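Local coordinates for protein 3-polyprenyl-4-hydroxybenzoate decarboxylase and related decarboxylases (Pelotomaculum thermopropionicum, PDB 6H6X) that uses prenylated FMN as a UbiD-family decarboxylase (HmfF), and run in reverse carboxylates 2-furoic acid to 2,5-furandicarboxylic acid, at residues G62-F67 / A303-L308; P120-G125 / Y130-I135; I150-V155 / F257-R262; A292-L297 / L324-S329. The protein carries 8 engineered substitutions. One frame throughout, in Å; residues are numbered along the deposited sequence.

Contact 1 (G62-F67 / A303-L308)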
# COMPACT_ATOMS: atom_id res chain seq x y z
N GLY B 62 17.16 -2.90 -4.79
CA GLY B 62 16.00 -2.12 -4.43
C GLY B 62 14.87 -2.91 -3.80
O GLY B 62 13.75 -2.43 -3.77
N ASP B 63 15.18 -4.10 -3.29
CA ASP B 63 14.24 -4.95 -2.62
C ASP B 63 15.01 -5.91 -1.76
O ASP B 63 16.23 -6.08 -1.94
CB ASP B 63 13.30 -5.65 -3.60
CG ASP B 63 14.01 -6.70 -4.49
OD1 ASP B 63 14.77 -7.56 -3.96
OD2 ASP B 63 13.75 -6.68 -5.73
N ARG B 64 14.34 -6.53 -0.82
CA ARG B 64 14.99 -7.41 0.13
C ARG B 64 15.54 -8.72 -0.47
O ARG B 64 16.49 -9.27 0.09
CB ARG B 64 14.03 -7.64 1.29
CG ARG B 64 14.06 -6.48 2.21
CD ARG B 64 12.65 -6.28 2.70
NE ARG B 64 11.91 -5.19 2.06
CZ ARG B 64 11.74 -4.03 2.67
NH1 ARG B 64 12.32 -3.90 3.85
NH2 ARG B 64 11.04 -3.04 2.13
N GLU B 65 14.97 -9.18 -1.58
CA GLU B 65 15.48 -10.38 -2.28
C GLU B 65 16.91 -10.14 -2.81
O GLU B 65 17.80 -10.92 -2.51
CB GLU B 65 14.51 -10.80 -3.40
N LEU B 66 17.15 -8.99 -3.45
CA LEU B 66 18.49 -8.63 -3.91
C LEU B 66 19.46 -8.40 -2.81
O LEU B 66 20.58 -8.88 -2.90
CB LEU B 66 18.46 -7.46 -4.86
CG LEU B 66 17.74 -7.84 -6.16
CD1 LEU B 66 17.58 -6.63 -7.03
CD2 LEU B 66 18.49 -8.94 -6.88
N PHE B 67 19.09 -7.74 -1.72
CA PHE B 67 20.06 -7.62 -0.64
C PHE B 67 20.37 -8.95 -0.01
O PHE B 67 21.49 -9.17 0.45
CB PHE B 67 19.61 -6.61 0.44
CG PHE B 67 19.85 -5.17 0.05
CD1 PHE B 67 21.10 -4.61 0.18
CD2 PHE B 67 18.83 -4.40 -0.43
CE1 PHE B 67 21.33 -3.29 -0.18
CE2 PHE B 67 19.04 -3.06 -0.77
CZ PHE B 67 20.29 -2.51 -0.65
N ALA B 303 20.04 -2.70 7.87
CA ALA B 303 20.92 -2.59 9.03
C ALA B 303 20.18 -2.27 10.31
O ALA B 303 20.45 -2.88 11.37
CB ALA B 303 22.01 -1.56 8.79
N ARG B 304 19.25 -1.33 10.24
CA ARG B 304 18.46 -0.98 11.46
C ARG B 304 17.51 -2.14 11.81
O ARG B 304 17.31 -2.41 12.95
CB ARG B 304 17.73 0.34 11.32
CG ARG B 304 18.68 1.57 11.18
CD ARG B 304 17.99 2.95 11.05
NE ARG B 304 17.36 3.16 9.78
CZ ARG B 304 17.96 3.67 8.68
NH1 ARG B 304 19.22 3.99 8.70
NH2 ARG B 304 17.27 3.84 7.52
N GLU B 305 16.95 -2.84 10.84
CA GLU B 305 16.11 -3.99 11.11
C GLU B 305 16.87 -5.11 11.84
O GLU B 305 16.33 -5.73 12.73
CB GLU B 305 15.48 -4.53 9.86
CG GLU B 305 14.31 -3.75 9.33
CD GLU B 305 13.77 -4.27 7.99
OE1 GLU B 305 14.24 -5.33 7.48
OE2 GLU B 305 12.85 -3.63 7.42
N ALA B 306 18.11 -5.37 11.47
CA ALA B 306 18.90 -6.41 12.14
C ALA B 306 19.05 -6.12 13.61
O ALA B 306 18.91 -7.00 14.42
CB ALA B 306 20.26 -6.56 11.52
N VAL B 307 19.37 -4.88 13.92
CA VAL B 307 19.48 -4.41 15.30
C VAL B 307 18.15 -4.43 16.02
O VAL B 307 18.11 -4.84 17.16
CB VAL B 307 20.08 -2.99 15.38
CG1 VAL B 307 19.88 -2.34 16.76
CG2 VAL B 307 21.56 -3.05 15.02
N LEU B 308 17.08 -4.00 15.35
CA LEU B 308 15.76 -4.05 15.91
C LEU B 308 15.31 -5.51 16.26
O LEU B 308 14.74 -5.73 17.35
CB LEU B 308 14.75 -3.39 14.97
CG LEU B 308 13.26 -3.53 15.31
CD1 LEU B 308 12.97 -2.70 16.56
CD2 LEU B 308 12.39 -3.04 14.14
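Arg64 reaches across to Glu305, and this one pair of side chains makes the whole contact. Arg64 NH1 lies 3.6 Å from Glu305 OE2, a long salt bridge. Arg64 is modelled in two conformers, so the bridge belongs to one of them and should be read with some reserve. In that conformer the arginine chain bends at chi2 and chi3, which turns an edge of the guanidinium to the carboxylate oxygen, with the oxygen near the guanidinium plane. The two flat groups are almost coplanar, 14° apart, although the side chains themselves cross at about a right angle. Glu305 has its CG anti to the carbonyl carbon (chi1 -77°) and is extended beyond CG. Its OE2 also takes a hydrogen bond from Leu324 N, so the long bridge to the arginine probably adds little to the hold of that backbone bond. Behind Arg64, Asp63 starts the helix: Asp63 OD1 accepts from Leu66 N at 2.8 Å, a nearly straight bond. His323 touches both partners, while Met78 lies against Arg64. The arrangement is a side-chain bridge between an Asp N-capped helix of the UbiD N-terminal domain and the long helix 294-315.

Contact 2 (P120-G125 / Y130-I135)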
# COMPACT_ATOMS: atom_id res chain seq x y z
N PRO B 120 26.05 13.39 -10.61
CA PRO B 120 24.73 13.96 -10.88
C PRO B 120 24.30 15.06 -9.96
O PRO B 120 24.81 15.19 -8.85
CB PRO B 120 23.78 12.76 -10.68
CG PRO B 120 24.65 11.54 -10.63
CD PRO B 120 25.92 12.05 -10.02
N THR B 121 23.32 15.82 -10.43
CA THR B 121 22.53 16.74 -9.60
C THR B 121 21.17 16.08 -9.47
O THR B 121 20.55 15.69 -10.48
CB THR B 121 22.49 18.13 -10.25
OG1 THR B 121 23.84 18.54 -10.53
CG2 THR B 121 21.90 19.15 -9.35
N HIS B 122 20.71 15.82 -8.24
CA HIS B 122 19.62 14.87 -8.06
C HIS B 122 18.20 15.52 -8.03
O HIS B 122 17.34 15.16 -8.83
CB HIS B 122 19.88 14.02 -6.82
CG HIS B 122 21.06 13.11 -6.97
ND1 HIS B 122 22.34 13.48 -6.62
CD2 HIS B 122 21.15 11.86 -7.47
CE1 HIS B 122 23.17 12.49 -6.89
NE2 HIS B 122 22.48 11.49 -7.41
N HIS B 123 17.98 16.41 -7.07
CA HIS B 123 16.69 17.05 -6.84
C HIS B 123 16.77 18.56 -7.05
O HIS B 123 17.84 19.14 -6.92
CB HIS B 123 16.22 16.72 -5.42
CG HIS B 123 15.86 15.27 -5.25
ND1 HIS B 123 16.73 14.36 -4.70
CD2 HIS B 123 14.74 14.57 -5.59
CE1 HIS B 123 16.14 13.17 -4.63
NE2 HIS B 123 14.95 13.26 -5.20
N ALA B 124 15.62 19.17 -7.34
CA ALA B 124 15.44 20.62 -7.64
C ALA B 124 16.15 21.56 -6.69
O ALA B 124 16.94 22.39 -7.12
CB ALA B 124 13.95 20.98 -7.65
N GLY B 125 15.89 21.42 -5.40
CA GLY B 125 16.55 22.29 -4.41
C GLY B 125 18.04 22.07 -4.12
O GLY B 125 18.58 22.76 -3.27
N TYR B 130 26.25 16.15 -6.27
CA TYR B 130 26.58 15.46 -5.02
C TYR B 130 27.05 14.06 -5.28
O TYR B 130 26.48 13.35 -6.10
CB TYR B 130 25.37 15.37 -4.11
CG TYR B 130 25.26 16.52 -3.16
CD1 TYR B 130 24.69 17.70 -3.54
CD2 TYR B 130 25.68 16.40 -1.84
CE1 TYR B 130 24.56 18.77 -2.67
CE2 TYR B 130 25.56 17.45 -0.97
CZ TYR B 130 24.99 18.64 -1.41
OH TYR B 130 24.84 19.70 -0.57
N ILE B 131 28.10 13.67 -4.56
CA ILE B 131 28.56 12.28 -4.51
C ILE B 131 27.76 11.65 -3.38
O ILE B 131 27.87 12.10 -2.25
CB ILE B 131 30.08 12.20 -4.20
CG1 ILE B 131 30.87 12.90 -5.33
CG2 ILE B 131 30.54 10.77 -4.03
CD1 ILE B 131 32.35 12.97 -5.07
N THR B 132 26.96 10.63 -3.70
CA THR B 132 26.03 10.04 -2.74
C THR B 132 26.31 8.57 -2.42
O THR B 132 25.66 8.05 -1.55
CB THR B 132 24.59 10.12 -3.23
OG1 THR B 132 24.53 9.56 -4.54
CG2 THR B 132 24.17 11.58 -3.33
N ALA B 133 27.24 7.92 -3.12
CA ALA B 133 27.47 6.50 -2.92
C ALA B 133 28.90 6.11 -2.54
O ALA B 133 29.33 4.99 -2.78
CB ALA B 133 27.04 5.74 -4.15
N ALA B 134 29.61 7.02 -1.93
CA ALA B 134 30.99 6.81 -1.58
C ALA B 134 31.04 6.34 -0.16
O ALA B 134 30.48 6.98 0.72
CB ALA B 134 31.79 8.10 -1.68
N ILE B 135 31.74 5.22 0.06
CA ILE B 135 32.11 4.84 1.41
C ILE B 135 33.34 5.65 1.83
O ILE B 135 34.27 5.82 1.07
CB ILE B 135 32.31 3.33 1.60
CG1 ILE B 135 33.51 2.78 0.81
CG2 ILE B 135 31.04 2.60 1.22
CD1 ILE B 135 33.80 1.31 1.13
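Thr132 OG1, lodged beside the His122 ring, is gripped by two hydrogen-bonding partners from the loop after strand 286-287, Ile289 O and Thr288 OG1. Thr132 belongs to strand 130-139, in the antiparallel sheet of the Rift-related, FMN-binding domain, and its side chain comes within about 4 Å of the bound prenylated FMN. With OG1 between its backbone N and carbonyl carbon (chi1 53°), the threonine gives its other branch to the histidine: Thr132 CG2 meets His122 CE1 at 3.8 Å, the two side chains arriving from opposite directions. The same corner of the ring also approaches the strand backbone, His122 CE1 lying 3.5 Å from Tyr130 O, which is at the ring edge and in its plane. Pro120 CB packs over one face of the imidazole, toward its rim. The loop is tied to the start of the strand by Tyr130 N donating to Pro120 O at 3.1 Å, the carbonyl being met almost end-on. The Tyr130 ring leads away from the loop, and its OH bonds to Glu254. In the histidine, NE2 is hydrogen-bonded to Thr288 OG1, whereas the buried ND1 has no polar partner in the model.

Contact 3 (I150-V155 / F257-R262). With 4LU (1-deoxy-5-O-phosphono-1-(3,3,4,5-tetramethyl-9,11-dioxo-2,3,8,9,10,11-hexahydro-7H-quinolino[1,8-fg]pteridin-12-ium-7-y l)-D-ribitol), chain I.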
# COMPACT_ATOMS: atom_id res chain seq x y z
N ILE B 150 28.90 6.47 5.18
CA ILE B 150 28.56 7.13 3.93
C ILE B 150 28.07 8.53 4.25
O ILE B 150 27.14 8.70 5.04
CB ILE B 150 27.48 6.34 3.15
CG1 ILE B 150 28.04 5.01 2.70
CG2 ILE B 150 26.98 7.16 1.93
CD1 ILE B 150 27.04 4.17 1.90
N HIS B 151 28.66 9.51 3.58
CA HIS B 151 28.33 10.95 3.75
C HIS B 151 28.09 11.55 2.38
O HIS B 151 28.77 11.20 1.40
CB HIS B 151 29.49 11.69 4.46
CG HIS B 151 29.83 11.07 5.77
ND1 HIS B 151 29.30 11.51 6.96
CD2 HIS B 151 30.55 9.96 6.07
CE1 HIS B 151 29.70 10.72 7.94
NE2 HIS B 151 30.45 9.76 7.42
N ARG B 152 27.08 12.42 2.29
CA ARG B 152 26.92 13.22 1.09
C ARG B 152 28.11 14.18 0.97
O ARG B 152 28.59 14.71 1.97
CB ARG B 152 25.59 13.94 1.08
CG ARG B 152 25.51 15.13 2.00
CD ARG B 152 24.09 15.67 2.05
NE ARG B 152 24.05 16.97 2.71
CZ ARG B 152 23.08 17.45 3.49
NH1 ARG B 152 21.98 16.74 3.79
NH2 ARG B 152 23.23 18.66 4.01
N LEU B 153 28.61 14.33 -0.24
CA LEU B 153 29.73 15.19 -0.52
C LEU B 153 29.32 16.16 -1.64
O LEU B 153 28.98 15.75 -2.75
CB LEU B 153 30.91 14.35 -0.95
CG LEU B 153 31.33 13.35 0.11
CD1 LEU B 153 31.94 12.13 -0.49
CD2 LEU B 153 32.31 14.02 1.05
N GLN B 154 29.28 17.45 -1.33
CA GLN B 154 28.96 18.46 -2.33
C GLN B 154 30.23 18.78 -3.11
O GLN B 154 31.27 19.07 -2.52
CB GLN B 154 28.42 19.74 -1.66
CG GLN B 154 27.81 20.73 -2.68
CD GLN B 154 27.38 22.04 -2.07
OE1 GLN B 154 27.07 22.13 -0.87
NE2 GLN B 154 27.32 23.08 -2.91
N VAL B 155 30.16 18.74 -4.42
CA VAL B 155 31.29 19.14 -5.24
C VAL B 155 31.30 20.66 -5.27
O VAL B 155 30.41 21.27 -5.85
CB VAL B 155 31.19 18.56 -6.65
CG1 VAL B 155 32.41 18.93 -7.49
CG2 VAL B 155 31.03 17.06 -6.57
N PHE B 257 20.17 20.13 0.37
CA PHE B 257 20.18 18.83 -0.31
C PHE B 257 18.89 18.06 -0.05
O PHE B 257 18.47 17.96 1.11
CB PHE B 257 21.41 18.06 0.19
CG PHE B 257 21.59 16.69 -0.40
CD1 PHE B 257 22.08 16.54 -1.68
CD2 PHE B 257 21.28 15.54 0.34
CE1 PHE B 257 22.27 15.28 -2.22
CE2 PHE B 257 21.50 14.29 -0.19
CZ PHE B 257 21.99 14.16 -1.48
N GLY B 258 18.29 17.49 -1.08
CA GLY B 258 17.17 16.54 -0.88
C GLY B 258 17.58 15.23 -0.15
O GLY B 258 18.46 14.49 -0.61
N GLU B 259 16.94 14.93 0.99
CA GLU B 259 17.35 13.83 1.91
C GLU B 259 16.33 12.65 1.99
O GLU B 259 15.28 12.73 1.35
CB GLU B 259 17.62 14.41 3.32
CG GLU B 259 19.10 14.68 3.62
CD GLU B 259 20.00 13.42 3.69
OE1 GLU B 259 21.19 13.66 4.03
OE2 GLU B 259 19.56 12.23 3.42
N TYR B 260 16.67 11.61 2.77
CA TYR B 260 15.83 10.35 2.99
C TYR B 260 14.32 10.52 3.30
O TYR B 260 13.49 9.75 2.74
CB TYR B 260 16.45 9.38 4.06
CG TYR B 260 16.58 9.96 5.45
CD1 TYR B 260 15.50 9.95 6.37
CD2 TYR B 260 17.79 10.60 5.84
CE1 TYR B 260 15.64 10.53 7.64
CE2 TYR B 260 17.92 11.19 7.10
CZ TYR B 260 16.86 11.16 8.00
OH TYR B 260 17.03 11.73 9.23
N PRO B 261 13.95 11.50 4.18
CA PRO B 261 12.51 11.60 4.47
C PRO B 261 11.71 12.39 3.40
O PRO B 261 10.55 12.68 3.67
CB PRO B 261 12.47 12.28 5.86
CG PRO B 261 13.77 13.05 5.96
CD PRO B 261 14.67 12.64 4.79
N ARG B 262 12.31 12.70 2.24
CA ARG B 262 11.67 13.47 1.13
C ARG B 262 11.47 14.97 1.51
O ARG B 262 10.51 15.63 1.07
CB ARG B 262 10.34 12.80 0.61
CG ARG B 262 10.45 11.32 0.20
CD ARG B 262 9.12 10.57 -0.05
NE ARG B 262 9.17 9.18 0.49
CZ ARG B 262 8.22 8.23 0.39
NH1 ARG B 262 7.07 8.45 -0.29
NH2 ARG B 262 8.43 7.02 0.96
C9 4LU I . 23.84 6.82 4.52
C8 4LU I . 23.49 6.41 3.20
C7 4LU I . 23.29 7.33 2.16
C10 4LU I . 24.75 9.92 6.45
C6 4LU I . 23.21 8.80 2.53
N3 4LU I . 26.10 12.34 6.77
C2 4LU I . 26.11 11.41 7.78
C13 4LU I . 22.40 9.86 0.15
C5 4LU I . 23.03 9.98 1.52
C1 4LU I . 23.16 11.52 3.44
O2 4LU I . 26.74 11.65 8.85
N1 4LU I . 25.45 10.22 7.61
C4 4LU I . 25.45 12.14 5.59
O4 4LU I . 25.48 13.01 4.68
C4A 4LU I . 24.70 10.85 5.38
N5 4LU I . 24.02 10.53 4.16
C3 4LU I . 23.10 11.35 2.10
C12 4LU I . 24.49 10.07 0.99
C5A 4LU I . 23.74 9.17 3.84
C7M 4LU I . 22.91 6.85 0.76
C8M 4LU I . 23.42 4.92 2.99
C9A 4LU I . 23.94 8.17 4.92
N10 4LU I . 24.12 8.66 6.27
C1' 4LU I . 24.14 7.75 7.42
C2' 4LU I . 25.50 7.13 7.81
O2' 4LU I . 26.25 6.65 6.69
C3' 4LU I . 25.21 5.93 8.71
O3' 4LU I . 24.31 6.33 9.75
C4' 4LU I . 26.50 5.31 9.26
O4' 4LU I . 26.34 3.94 9.74
C5' 4LU I . 27.16 6.08 10.39
O5' 4LU I . 28.29 5.23 10.66
P 4LU I . 29.15 5.28 12.04
O2P 4LU I . 30.39 4.40 11.83
O3P 4LU I . 29.58 6.77 12.20
O1P 4LU I . 28.20 4.72 13.09
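The backbones stay well apart, 8.9 Å between Arg152 CA and Phe257 CA at their nearest, and beyond Phe257 the second segment folds into a type I turn from Glu259 to Arg262. The gap is spanned by Arg152. Its CG stands between the backbone N and the carbonyl carbon (chi1 75°), and from there the chain runs straight out to NE, sliding past Phe257. Arg152 CD rests over the phenyl face, 3.3 Å from Phe257 CD2, and Phe257 CB lies over one face of the guanidinium. The two planes are 44° apart, so this is no parallel stack. At the tip, Arg152 NH1 donates to Glu259 OE1 at 3.2 Å in a salt bridge that is bent and somewhat out of the guanidinium plane. NH2 has a second carboxylate, Glu254. Glu259 uses the anti lone pair of each oxygen: OE1 for the arginine, and OE2 for Tyr260 N at 3.0 Å, which steadies the carboxylate. That leaves Glu259 OE1 3.0 Å from C1 of the cofactor. The first segment also holds the cofactor by its backbone, Arg152 N donating to O4 at 2.9 Å and Ile150 N to O2' at 3.1 Å. Arg152 flanked by Glu254 and Glu259 is consistent with the Glu-Arg-Glu network that characterises the prenylated-FMN active site of UbiD enzymes.

Contact 4 (A292-L297 / L324-S329). With 4LU (1-deoxy-5-O-phosphono-1-(3,3,4,5-tetramethyl-9,11-dioxo-2,3,8,9,10,11-hexahydro-7H-quinolino[1,8-fg]pteridin-12-ium-7-y l)-D-ribitol), chain I.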
# COMPACT_ATOMS: atom_id res chain seq x y z
N ALA B 292 16.27 9.02 -1.07
CA ALA B 292 14.96 8.44 -0.85
C ALA B 292 14.47 7.36 -1.83
O ALA B 292 13.29 6.99 -1.81
CB ALA B 292 13.93 9.57 -0.74
N SER B 293 15.35 6.79 -2.64
CA SER B 293 15.03 5.59 -3.42
C SER B 293 15.01 4.37 -2.49
O SER B 293 15.46 4.41 -1.35
CB SER B 293 16.09 5.35 -4.51
OG SER B 293 17.35 5.08 -3.93
N ARG B 294 14.50 3.27 -3.00
CA ARG B 294 14.50 1.98 -2.30
C ARG B 294 15.89 1.53 -1.94
O ARG B 294 16.11 1.03 -0.85
CB ARG B 294 13.78 0.90 -3.11
CG ARG B 294 12.25 1.07 -3.19
CD ARG B 294 11.69 1.00 -1.79
NE ARG B 294 10.25 0.72 -1.79
CZ ARG B 294 9.29 1.63 -1.68
NH1 ARG B 294 9.54 2.98 -1.55
NH2 ARG B 294 8.05 1.18 -1.65
N GLU B 295 16.85 1.80 -2.82
CA GLU B 295 18.23 1.49 -2.57
C GLU B 295 18.74 2.30 -1.36
O GLU B 295 19.42 1.75 -0.49
CB GLU B 295 19.06 1.78 -3.83
CG GLU B 295 20.55 1.55 -3.77
CD GLU B 295 21.31 1.98 -5.08
OE1 GLU B 295 20.91 2.96 -5.80
OE2 GLU B 295 22.36 1.33 -5.38
N HIS B 296 18.46 3.59 -1.33
CA HIS B 296 18.86 4.41 -0.21
C HIS B 296 18.19 3.93 1.08
O HIS B 296 18.86 3.70 2.06
CB HIS B 296 18.49 5.86 -0.47
CG HIS B 296 18.91 6.80 0.61
ND1 HIS B 296 18.36 8.05 0.74
CD2 HIS B 296 19.80 6.67 1.62
CE1 HIS B 296 18.94 8.69 1.75
NE2 HIS B 296 19.80 7.86 2.31
N LEU B 297 16.87 3.78 1.04
CA LEU B 297 16.10 3.39 2.22
C LEU B 297 16.49 2.00 2.76
O LEU B 297 16.72 1.85 3.96
CB LEU B 297 14.59 3.47 1.92
CG LEU B 297 14.04 4.88 1.62
CD1 LEU B 297 12.56 4.85 1.48
CD2 LEU B 297 14.53 5.94 2.61
N LEU B 324 10.94 -2.28 9.20
CA LEU B 324 10.87 -0.82 9.11
C LEU B 324 10.31 -0.44 7.76
O LEU B 324 10.96 -0.65 6.75
CB LEU B 324 12.24 -0.20 9.34
CG LEU B 324 12.78 -0.44 10.74
CD1 LEU B 324 14.26 -0.08 10.85
CD2 LEU B 324 11.97 0.34 11.77
N THR B 325 9.09 0.09 7.73
CA THR B 325 8.37 0.33 6.48
C THR B 325 8.94 1.50 5.63
O THR B 325 9.48 2.46 6.16
CB THR B 325 6.88 0.72 6.72
OG1 THR B 325 6.81 2.03 7.37
CG2 THR B 325 6.16 -0.35 7.53
N PRO B 326 8.79 1.40 4.32
CA PRO B 326 9.27 2.48 3.44
C PRO B 326 8.60 3.83 3.64
O PRO B 326 9.28 4.85 3.54
CB PRO B 326 9.00 1.96 2.01
CG PRO B 326 8.38 0.59 2.16
CD PRO B 326 8.45 0.16 3.58
N GLY B 327 7.29 3.81 3.86
CA GLY B 327 6.53 4.97 4.31
C GLY B 327 7.17 5.78 5.41
O GLY B 327 7.16 7.01 5.37
N GLY B 328 7.79 5.08 6.35
CA GLY B 328 8.54 5.68 7.44
C GLY B 328 9.98 5.91 7.21
O GLY B 328 10.75 6.12 8.16
N SER B 329 10.39 5.84 5.94
CA SER B 329 11.82 5.96 5.54
C SER B 329 12.74 4.89 6.10
O SER B 329 13.94 5.13 6.29
CB SER B 329 12.34 7.37 5.77
OG SER B 329 11.34 8.30 5.23
C9 4LU I . 23.84 6.82 4.52
C8 4LU I . 23.49 6.41 3.20
C7 4LU I . 23.29 7.33 2.16
C10 4LU I . 24.75 9.92 6.45
C6 4LU I . 23.21 8.80 2.53
N3 4LU I . 26.10 12.34 6.77
C2 4LU I . 26.11 11.41 7.78
C13 4LU I . 22.40 9.86 0.15
C5 4LU I . 23.03 9.98 1.52
C1 4LU I . 23.16 11.52 3.44
O2 4LU I . 26.74 11.65 8.85
N1 4LU I . 25.45 10.22 7.61
C4 4LU I . 25.45 12.14 5.59
O4 4LU I . 25.48 13.01 4.68
C4A 4LU I . 24.70 10.85 5.38
N5 4LU I . 24.02 10.53 4.16
C3 4LU I . 23.10 11.35 2.10
C12 4LU I . 24.49 10.07 0.99
C5A 4LU I . 23.74 9.17 3.84
C7M 4LU I . 22.91 6.85 0.76
C8M 4LU I . 23.42 4.92 2.99
C9A 4LU I . 23.94 8.17 4.92
N10 4LU I . 24.12 8.66 6.27
C1' 4LU I . 24.14 7.75 7.42
C2' 4LU I . 25.50 7.13 7.81
O2' 4LU I . 26.25 6.65 6.69
C3' 4LU I . 25.21 5.93 8.71
O3' 4LU I . 24.31 6.33 9.75
C4' 4LU I . 26.50 5.31 9.26
O4' 4LU I . 26.34 3.94 9.74
C5' 4LU I . 27.16 6.08 10.39
O5' 4LU I . 28.29 5.23 10.66
P 4LU I . 29.15 5.28 12.04
O2P 4LU I . 30.39 4.40 11.83
O3P 4LU I . 29.58 6.77 12.20
O1P 4LU I . 28.20 4.72 13.09
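The first turn of helix 294-315 comes up against an irregular loop, closest at Leu297 CA and Ser329 CA, 6.0 Å apart; the loop folds back on itself through Ser329 N to Pro326 O at 2.8 Å. Pro326 turns the CB-CG edge of its ring to the Arg294 guanidinium, with CB over the centre of one face, 3.7 Å from Arg294 CZ. A bend at chi2 (-61°) turns the arginine toward the loop, and its NH2 goes on to a salt bridge with Glu376 of the second subunit. Leu297 splits its two methyls between two carbonyls, CD1 at 3.9 Å from Pro326 O and CD2 at 3.8 Å from Ser329 O. The helix start is capped by Ser293, whose OG accepts from His296 N. On the side toward the cofactor, His296 ND1 takes Ala292 N at 2.9 Å in the plane of the ring, which fixes the ring's rotation. The prenyl-derived C13 then lies over one face, and His296 CD2 is 3.2 Å from the methyl C7M. Between the two segments the attraction is therefore essentially van der Waals: the arginine gives one face to the proline, while its NH2 carries its charge to the neighbouring subunit.

From the N terminus, contact 1 opens first, at helix 64-70, and closes only on helix 294-315, so its loop takes in the whole of contacts 2 and 3. These two follow one another: contact 2 closes a short loop onto strand 130-139, and contact 3 joins the next strand, 146-157, to the end of strand 252-258. They meet in one sheet, where Ile131 N lies 2.9 Å from Leu153 O. Contact 4 opens at 292-297, before contact 1 has closed, and ends at 324-329, so the two cross on helix 294-315. Tyr260 packs on His296 between contacts 3 and 4, joining the turn after strand 252-258 to the start of helix 294-315.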